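Local coordinates for protein purine nucleoside phosphorylase (Caulobacter vibrioides, PDB 1XFJ) that probably acts on purine nucleosides, cleaving them with phosphate to ribose 1-phosphate and the free base and deaminating adenosine, at residues P7-P12 against H22-R27; C114-L119 against L253-T258; S11-S16 against T160-P165. All blocks are in the same frame, centred on the assembly; numbering follows the deposited sequence.

Contact 1: residues P7-P12 against H22-R27; sequences PTVQSP and HAFFTR
An antiparallel edge pairing closes one side of the five-strand mixed sheet: residues 7-12, with the short strand 8-9, run beside strand 20-25. Val9 and Phe24 form the hydrogen-bonded pair, Val9 N giving to Phe24 O at 2.9 Å and Phe24 N returning to Val9 O at 3.1 Å. Their side chains share the face of the sheet that looks toward strand 115-121, where Phe24 meets Pro116 and Leu118, and the Phe24 ring turns an edge to Val9 O, with CD2 3.4 Å away. On the other face Thr8 and Phe25 lie side by side, Thr8 CG2 resting 3.6 Å from Phe25 CE1, and Trp62 of helix 49-62 touches both. Where the pairing frays past Val9, Gln10 takes over with its side chain. Extended beyond CG (chi2 -175°), it crosses the His22 side chain at a slant, amide and ring planes 23° apart, and NE2 donates to His22 O at 3.2 Å. The ring of His22 in turn brings an edge to Ser11 N. At the far end Thr26 OG1 is hydrogen-bonded to Gln28 N, and one water links the two segments, donating to Pro7 O and accepting from Thr26 N and from Thr26 OG1, the last at 2.7 Å.

Contact 2: residues C114-L119 against L253-T258; sequences CAPVLL and LLSAIT
Leu118 and Ile257 meet in the core where the two large mixed sheets pack face to face, strand 115-119 of one lying over strand 253-258 of the other. The strand segments run nearly parallel, 8° apart, with their axes 7.2 Å from each other at closest approach, and no hydrogen bond passes between them; side chains bridge the gap, some ending against the opposite backbone. Leu118 does most of the reaching. Its CG stands anti to the carbonyl carbon (chi1 -60°) and the chain then continues extended, which carries both methyls to the opposite strand. CD1 comes down on Ala256 O at 3.6 Å, while CD2 lies over the Ala256 peptide and touches Ile257 CG2 at 4.1 Å. Ile257 meets it with its longer branch anti to the backbone N (chi1 -176°), which carries CD1 to the main chain of the next residue, 3.8 Å from Leu119 O. The two side chains touch through CD2 and CG2, and each also ends against the other strand's backbone.

Two residues earlier along both strands Pro116 faces Ser255. The hydroxyl of Ser255 lies against the proline ring at the CB-CG bond, OG being 3.3 Å from Pro116 CB and 3.4 Å from Pro116 CG. Phe24 of strand 20-25 packs against Pro116, Leu118 and Ser255 and so borders the contact, while Val127 and Ala129 of strand 126-132 touch Ile257 and Leu118 respectively. Each strand spends its backbone bonds within its own sheet, as Leu118 does with Val162, leaving the cohesion between the sheets to van der Waals contact and the burial of apolar surface, with a serine hydroxyl set among carbons.

Contact 3: residues S11-S16 against T160-P165; sequences SPLLSS and TGVVGP
Val162 packs against the short helical turn 12-15, its two methyls divided between Ser11 and Leu14. The turn packs against strand 160-163 of the six-strand sheet, and Thr160 and Val162 both point toward it. CG1 of Val162 lies 3.7 Å from Ser11 CB; CG2 nestles against Ser11 OG at 3.5 Å and Leu14 CD1 at 3.8 Å, with Leu13 CB a little farther off. Leu14 leaves the helix at an angle to the strand but bends back to it: with CG anti to the carbonyl carbon (chi1 -59°), its branches slide past Thr160 and Val162 in the opposite direction, CD1 over the valine and CD2 3.8 Å from Thr160 CG2. The same leucine also touches Leu118 and Val120 of the adjoining strand and His22.

Thr160 turns its two branches to different tasks. CG2, anti to the backbone N, faces Leu13 and Leu14, while OG1 points to a water 2.6 Å away, which donates to Leu13 O at 2.8 Å. The turn is held from within by Ser11 at its N-cap: OG accepts from Leu13 N at 3.1 Å and is also bonded to Glu223 of strand 221-224, while Ser11 O accepts from both Leu14 N and Ser15 N. Ser11 OG and Leu13 O thus find partners in the cap, Glu223 and the water. No hydrogen bond passes directly between turn and strand; the join is mostly aliphatic, the methyls of Thr160 and Val162 meeting Leu13 and Leu14.

The three contacts lie close together, centres 9 to 10 Å apart, where the five-strand and six-strand sheets meet. Contact 1 belongs to the first sheet and contact 2 spans the two; contact 3 lays the turn after strand 8-9 on the second. Strands 20-25 and 253-259 are neighbours, joined through Phe25 N to Leu254 O, and strands 115-121 and 160-163 are neighbours through Leu118 O to Val162 N. Along the chain contact 1 closes before contact 2 opens, whereas contacts 2 and 3 interlock. Phe24 touches all three, and Ser11 is common to contacts 1 and 3, so the N-terminal residues are fastened to both sheets.

Contact 1: residues P7-P12 against H22-R27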
loop_
_atom_site.group_PDB
_atom_site.type_symbol
_atom_site.label_atom_id
_atom_site.label_comp_id
_atom_site.label_asym_id
_atom_site.label_seq_id
_atom_site.Cartn_x
_atom_site.Cartn_y
_atom_site.Cartn_z
ATOM N N PRO A 7 4.073 14.858 7.467
ATOM C CA PRO A 7 2.878 15.076 6.650
ATOM C C PRO A 7 2.268 13.715 6.330
ATOM O O PRO A 7 2.989 12.744 6.084
ATOM C CB PRO A 7 3.431 15.752 5.399
ATOM C CG PRO A 7 4.621 16.502 5.924
ATOM C CD PRO A 7 5.254 15.474 6.834
ATOM N N THR A 8 0.945 13.633 6.336
ATOM C CA THR A 8 0.295 12.367 6.039
ATOM C C THR A 8 -1.011 12.564 5.306
ATOM O O THR A 8 -1.595 13.647 5.322
ATOM C CB THR A 8 -0.038 11.568 7.324
ATOM O OG1 THR A 8 -0.998 12.296 8.101
ATOM C CG2 THR A 8 1.211 11.334 8.162
ATOM N N VAL A 9 -1.448 11.502 4.643
ATOM C CA VAL A 9 -2.727 11.506 3.962
ATOM C C VAL A 9 -3.552 10.563 4.820
ATOM O O VAL A 9 -3.162 9.420 5.047
ATOM C CB VAL A 9 -2.641 10.926 2.536
ATOM C CG1 VAL A 9 -4.042 10.743 1.972
ATOM C CG2 VAL A 9 -1.834 11.858 1.643
ATOM N N GLN A 10 -4.671 11.048 5.333
ATOM C CA GLN A 10 -5.519 10.203 6.152
ATOM C C GLN A 10 -6.906 10.126 5.557
ATOM O O GLN A 10 -7.332 11.026 4.834
ATOM C CB GLN A 10 -5.588 10.737 7.577
ATOM C CG GLN A 10 -4.313 10.525 8.361
ATOM C CD GLN A 10 -4.457 10.966 9.794
ATOM O OE1 GLN A 10 -4.729 12.135 10.068
ATOM N NE2 GLN A 10 -4.283 10.035 10.722
ATOM N N SER A 11 -7.598 9.034 5.866
ATOM C CA SER A 11 -8.943 8.792 5.370
ATOM C C SER A 11 -10.009 8.985 6.440
ATOM O O SER A 11 -9.844 8.554 7.583
ATOM C CB SER A 11 -9.050 7.367 4.830
ATOM O OG SER A 11 -10.408 7.003 4.658
ATOM N N PRO A 12 -11.122 9.644 6.081
ATOM C CA PRO A 12 -12.204 9.867 7.042
ATOM C C PRO A 12 -12.772 8.541 7.543
ATOM O O PRO A 12 -13.307 8.460 8.648
ATOM C CB PRO A 12 -13.223 10.665 6.229
ATOM C CG PRO A 12 -12.360 11.464 5.319
ATOM C CD PRO A 12 -11.331 10.446 4.862
ATOM N N HIS A 22 -3.597 5.306 11.738
ATOM C CA HIS A 22 -3.251 4.945 10.367
ATOM C C HIS A 22 -2.661 6.144 9.653
ATOM O O HIS A 22 -2.826 7.282 10.089
ATOM C CB HIS A 22 -4.504 4.539 9.601
ATOM C CG HIS A 22 -5.322 5.707 9.150
ATOM N ND1 HIS A 22 -5.377 6.114 7.833
ATOM C CD2 HIS A 22 -6.073 6.592 9.848
ATOM C CE1 HIS A 22 -6.127 7.199 7.741
ATOM N NE2 HIS A 22 -6.560 7.510 8.950
ATOM N N ALA A 23 -2.008 5.883 8.526
ATOM C CA ALA A 23 -1.427 6.955 7.741
ATOM C C ALA A 23 -0.825 6.468 6.441
ATOM O O ALA A 23 -0.217 5.401 6.382
ATOM C CB ALA A 23 -0.361 7.683 8.548
ATOM N N PHE A 24 -1.035 7.258 5.396
ATOM C CA PHE A 24 -0.459 6.996 4.086
ATOM C C PHE A 24 0.583 8.111 4.042
ATOM O O PHE A 24 0.243 9.283 3.895
ATOM C CB PHE A 24 -1.503 7.192 2.983
ATOM C CG PHE A 24 -2.614 6.180 3.013
ATOM C CD1 PHE A 24 -2.396 4.872 2.586
ATOM C CD2 PHE A 24 -3.877 6.529 3.484
ATOM C CE1 PHE A 24 -3.425 3.923 2.628
ATOM C CE2 PHE A 24 -4.910 5.592 3.532
ATOM C CZ PHE A 24 -4.683 4.285 3.102
ATOM N N PHE A 25 1.850 7.751 4.202
ATOM C CA PHE A 25 2.901 8.754 4.217
ATOM C C PHE A 25 3.263 9.302 2.849
ATOM O O PHE A 25 2.948 8.705 1.814
ATOM C CB PHE A 25 4.137 8.184 4.920
ATOM C CG PHE A 25 3.924 7.954 6.387
ATOM C CD1 PHE A 25 4.032 9.011 7.285
ATOM C CD2 PHE A 25 3.525 6.705 6.859
ATOM C CE1 PHE A 25 3.739 8.833 8.637
ATOM C CE2 PHE A 25 3.227 6.513 8.209
ATOM C CZ PHE A 25 3.334 7.582 9.102
ATOM N N THR A 26 3.910 10.464 2.859
ATOM C CA THR A 26 4.344 11.116 1.635
ATOM C C THR A 26 5.862 11.002 1.553
ATOM O O THR A 26 6.487 10.291 2.348
ATOM C CB THR A 26 3.949 12.615 1.609
ATOM O OG1 THR A 26 4.759 13.346 2.539
ATOM C CG2 THR A 26 2.479 12.788 1.982
ATOM N N ARG A 27 6.454 11.700 0.592
ATOM C CA ARG A 27 7.899 11.672 0.412
ATOM C C ARG A 27 8.571 12.690 1.332
ATOM O O ARG A 27 9.791 12.696 1.472
ATOM C CB ARG A 27 8.251 11.996 -1.043
ATOM C CG ARG A 27 7.942 13.432 -1.441
ATOM C CD ARG A 27 8.322 13.688 -2.885
ATOM N NE ARG A 27 9.732 13.399 -3.134
ATOM C CZ ARG A 27 10.269 13.315 -4.345
ATOM N NH1 ARG A 27 9.512 13.502 -5.418
ATOM N NH2 ARG A 27 11.559 13.035 -4.487
HETATM O O HOH W 1 5.236 12.095 4.848
#

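Contact 2: residues C114-L119 against L253-T258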
loop_
_atom_site.group_PDB
_atom_site.type_symbol
_atom_site.label_atom_id
_atom_site.label_comp_id
_atom_site.label_asym_id
_atom_site.label_seq_id
_atom_site.Cartn_x
_atom_site.Cartn_y
_atom_site.Cartn_z
ATOM N N CYS A 114 2.173 1.425 -6.854
ATOM C CA CYS A 114 1.269 0.333 -6.530
ATOM C C CYS A 114 0.331 0.806 -5.431
ATOM O O CYS A 114 0.626 1.771 -4.730
ATOM C CB CYS A 114 2.057 -0.908 -6.111
ATOM S SG CYS A 114 2.925 -1.621 -7.529
ATOM N N ALA A 115 -0.802 0.132 -5.282
ATOM C CA ALA A 115 -1.797 0.549 -4.304
ATOM C C ALA A 115 -1.693 -0.037 -2.907
ATOM O O ALA A 115 -1.800 -1.251 -2.720
ATOM C CB ALA A 115 -3.190 0.279 -4.859
ATOM N N PRO A 116 -1.469 0.824 -1.898
ATOM C CA PRO A 116 -1.378 0.317 -0.529
ATOM C C PRO A 116 -2.811 0.255 -0.006
ATOM O O PRO A 116 -3.635 1.104 -0.348
ATOM C CB PRO A 116 -0.547 1.383 0.176
ATOM C CG PRO A 116 -1.001 2.642 -0.494
ATOM C CD PRO A 116 -1.078 2.245 -1.965
ATOM N N VAL A 117 -3.116 -0.750 0.802
ATOM C CA VAL A 117 -4.459 -0.879 1.347
ATOM C C VAL A 117 -4.407 -1.088 2.850
ATOM O O VAL A 117 -3.704 -1.968 3.338
ATOM C CB VAL A 117 -5.220 -2.066 0.712
ATOM C CG1 VAL A 117 -6.668 -2.067 1.184
ATOM C CG2 VAL A 117 -5.155 -1.977 -0.806
ATOM N N LEU A 118 -5.152 -0.264 3.579
ATOM C CA LEU A 118 -5.209 -0.376 5.028
ATOM C C LEU A 118 -6.607 -0.871 5.378
ATOM O O LEU A 118 -7.606 -0.306 4.924
ATOM C CB LEU A 118 -4.944 0.982 5.677
ATOM C CG LEU A 118 -3.584 1.603 5.340
ATOM C CD1 LEU A 118 -3.438 2.943 6.055
ATOM C CD2 LEU A 118 -2.469 0.653 5.751
ATOM N N LEU A 119 -6.670 -1.937 6.170
ATOM C CA LEU A 119 -7.947 -2.519 6.558
ATOM C C LEU A 119 -8.051 -2.674 8.061
ATOM O O LEU A 119 -7.042 -2.773 8.757
ATOM C CB LEU A 119 -8.126 -3.899 5.923
ATOM C CG LEU A 119 -7.969 -4.027 4.411
ATOM C CD1 LEU A 119 -6.515 -4.318 4.082
ATOM C CD2 LEU A 119 -8.853 -5.162 3.905
ATOM N N LEU A 253 7.279 4.790 -0.595
ATOM C CA LEU A 253 6.367 5.394 0.369
ATOM C C LEU A 253 5.818 4.323 1.297
ATOM O O LEU A 253 5.530 3.212 0.864
ATOM C CB LEU A 253 5.189 6.030 -0.356
ATOM C CG LEU A 253 5.510 7.090 -1.401
ATOM C CD1 LEU A 253 4.308 7.273 -2.327
ATOM C CD2 LEU A 253 5.864 8.389 -0.692
ATOM N N LEU A 254 5.649 4.664 2.568
ATOM C CA LEU A 254 5.100 3.706 3.514
ATOM C C LEU A 254 3.657 4.066 3.835
ATOM O O LEU A 254 3.289 5.236 3.847
ATOM C CB LEU A 254 5.904 3.701 4.815
ATOM C CG LEU A 254 5.523 2.551 5.756
ATOM C CD1 LEU A 254 6.048 1.251 5.177
ATOM C CD2 LEU A 254 6.101 2.773 7.140
ATOM N N SER A 255 2.840 3.046 4.069
ATOM C CA SER A 255 1.444 3.226 4.449
ATOM C C SER A 255 1.314 2.236 5.591
ATOM O O SER A 255 1.727 1.088 5.455
ATOM C CB SER A 255 0.502 2.855 3.305
ATOM O OG SER A 255 0.662 3.742 2.212
ATOM N N ALA A 256 0.769 2.664 6.721
ATOM C CA ALA A 256 0.679 1.748 7.850
ATOM C C ALA A 256 -0.497 2.000 8.771
ATOM O O ALA A 256 -1.105 3.069 8.759
ATOM C CB ALA A 256 1.980 1.793 8.648
ATOM N N ILE A 257 -0.799 0.996 9.584
ATOM C CA ILE A 257 -1.907 1.083 10.516
ATOM C C ILE A 257 -1.541 0.271 11.752
ATOM O O ILE A 257 -0.782 -0.695 11.668
ATOM C CB ILE A 257 -3.204 0.543 9.858
ATOM C CG1 ILE A 257 -4.393 0.737 10.799
ATOM C CG2 ILE A 257 -3.028 -0.926 9.473
ATOM C CD1 ILE A 257 -5.739 0.507 10.115
ATOM N N THR A 258 -2.069 0.667 12.901
ATOM C CA THR A 258 -1.747 -0.038 14.133
ATOM C C THR A 258 -2.860 0.036 15.162
ATOM O O THR A 258 -3.662 0.971 15.168
ATOM C CB THR A 258 -0.476 0.554 14.779
ATOM O OG1 THR A 258 -0.131 -0.195 15.950
ATOM C CG2 THR A 258 -0.715 2.006 15.177
#

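Contact 3: residues S11-S16 against T160-P165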
loop_
_atom_site.group_PDB
_atom_site.type_symbol
_atom_site.label_atom_id
_atom_site.label_comp_id
_atom_site.label_asym_id
_atom_site.label_seq_id
_atom_site.Cartn_x
_atom_site.Cartn_y
_atom_site.Cartn_z
ATOM N N SER A 11 -7.598 9.034 5.866
ATOM C CA SER A 11 -8.943 8.792 5.370
ATOM C C SER A 11 -10.009 8.985 6.440
ATOM O O SER A 11 -9.844 8.554 7.583
ATOM C CB SER A 11 -9.050 7.367 4.830
ATOM O OG SER A 11 -10.408 7.003 4.658
ATOM N N PRO A 12 -11.122 9.644 6.081
ATOM C CA PRO A 12 -12.204 9.867 7.042
ATOM C C PRO A 12 -12.772 8.541 7.543
ATOM O O PRO A 12 -13.307 8.460 8.648
ATOM C CB PRO A 12 -13.223 10.665 6.229
ATOM C CG PRO A 12 -12.360 11.464 5.319
ATOM C CD PRO A 12 -11.331 10.446 4.862
ATOM N N LEU A 13 -12.644 7.498 6.726
ATOM C CA LEU A 13 -13.153 6.180 7.088
ATOM C C LEU A 13 -12.354 5.484 8.176
ATOM O O LEU A 13 -12.829 4.516 8.770
ATOM C CB LEU A 13 -13.213 5.273 5.859
ATOM C CG LEU A 13 -14.426 5.451 4.947
ATOM C CD1 LEU A 13 -14.524 6.893 4.518
ATOM C CD2 LEU A 13 -14.318 4.526 3.747
ATOM N N LEU A 14 -11.146 5.972 8.444
ATOM C CA LEU A 14 -10.302 5.357 9.463
ATOM C C LEU A 14 -9.950 6.300 10.610
ATOM O O LEU A 14 -9.716 5.856 11.732
ATOM C CB LEU A 14 -9.005 4.846 8.827
ATOM C CG LEU A 14 -9.137 3.803 7.712
ATOM C CD1 LEU A 14 -7.783 3.574 7.048
ATOM C CD2 LEU A 14 -9.677 2.506 8.287
ATOM N N SER A 15 -9.917 7.596 10.321
ATOM C CA SER A 15 -9.552 8.606 11.315
ATOM C C SER A 15 -10.474 8.693 12.528
ATOM O O SER A 15 -10.065 9.166 13.587
ATOM C CB SER A 15 -9.467 9.977 10.647
ATOM O OG SER A 15 -10.720 10.347 10.104
ATOM N N SER A 16 -11.712 8.236 12.379
ATOM C CA SER A 16 -12.673 8.283 13.476
ATOM C C SER A 16 -12.578 7.087 14.425
ATOM O O SER A 16 -13.199 7.084 15.488
ATOM C CB SER A 16 -14.094 8.369 12.913
ATOM O OG SER A 16 -14.362 7.271 12.057
ATOM N N THR A 160 -13.363 -2.346 7.260
ATOM C CA THR A 160 -13.274 -1.100 6.506
ATOM C C THR A 160 -11.931 -1.188 5.784
ATOM O O THR A 160 -10.918 -1.565 6.383
ATOM C CB THR A 160 -13.286 0.144 7.428
ATOM O OG1 THR A 160 -14.586 0.297 8.010
ATOM C CG2 THR A 160 -12.949 1.407 6.640
ATOM N N GLY A 161 -11.930 -0.867 4.495
ATOM C CA GLY A 161 -10.706 -0.927 3.715
ATOM C C GLY A 161 -10.518 0.326 2.886
ATOM O O GLY A 161 -11.432 0.758 2.182
ATOM N N VAL A 162 -9.329 0.911 2.966
ATOM C CA VAL A 162 -9.039 2.133 2.232
ATOM C C VAL A 162 -7.807 2.006 1.354
ATOM O O VAL A 162 -6.765 1.514 1.793
ATOM C CB VAL A 162 -8.819 3.315 3.200
ATOM C CG1 VAL A 162 -8.453 4.572 2.421
ATOM C CG2 VAL A 162 -10.069 3.537 4.031
ATOM N N VAL A 163 -7.937 2.455 0.110
ATOM C CA VAL A 163 -6.832 2.420 -0.840
ATOM C C VAL A 163 -6.116 3.762 -0.736
ATOM O O VAL A 163 -6.752 4.810 -0.769
ATOM C CB VAL A 163 -7.355 2.217 -2.278
ATOM C CG1 VAL A 163 -6.189 2.070 -3.245
ATOM C CG2 VAL A 163 -8.246 0.980 -2.327
ATOM N N GLY A 164 -4.791 3.732 -0.611
ATOM C CA GLY A 164 -4.049 4.971 -0.478
ATOM C C GLY A 164 -3.529 5.554 -1.776
ATOM O O GLY A 164 -3.993 5.190 -2.861
ATOM N N PRO A 165 -2.564 6.482 -1.691
ATOM C CA PRO A 165 -1.993 7.103 -2.887
ATOM C C PRO A 165 -1.404 6.016 -3.777
ATOM O O PRO A 165 -0.782 5.077 -3.288
ATOM C CB PRO A 165 -0.913 8.025 -2.320
ATOM C CG PRO A 165 -1.417 8.348 -0.937
ATOM C CD PRO A 165 -1.928 7.005 -0.470
HETATM O O HOH W 2 -14.998 2.796 8.724
#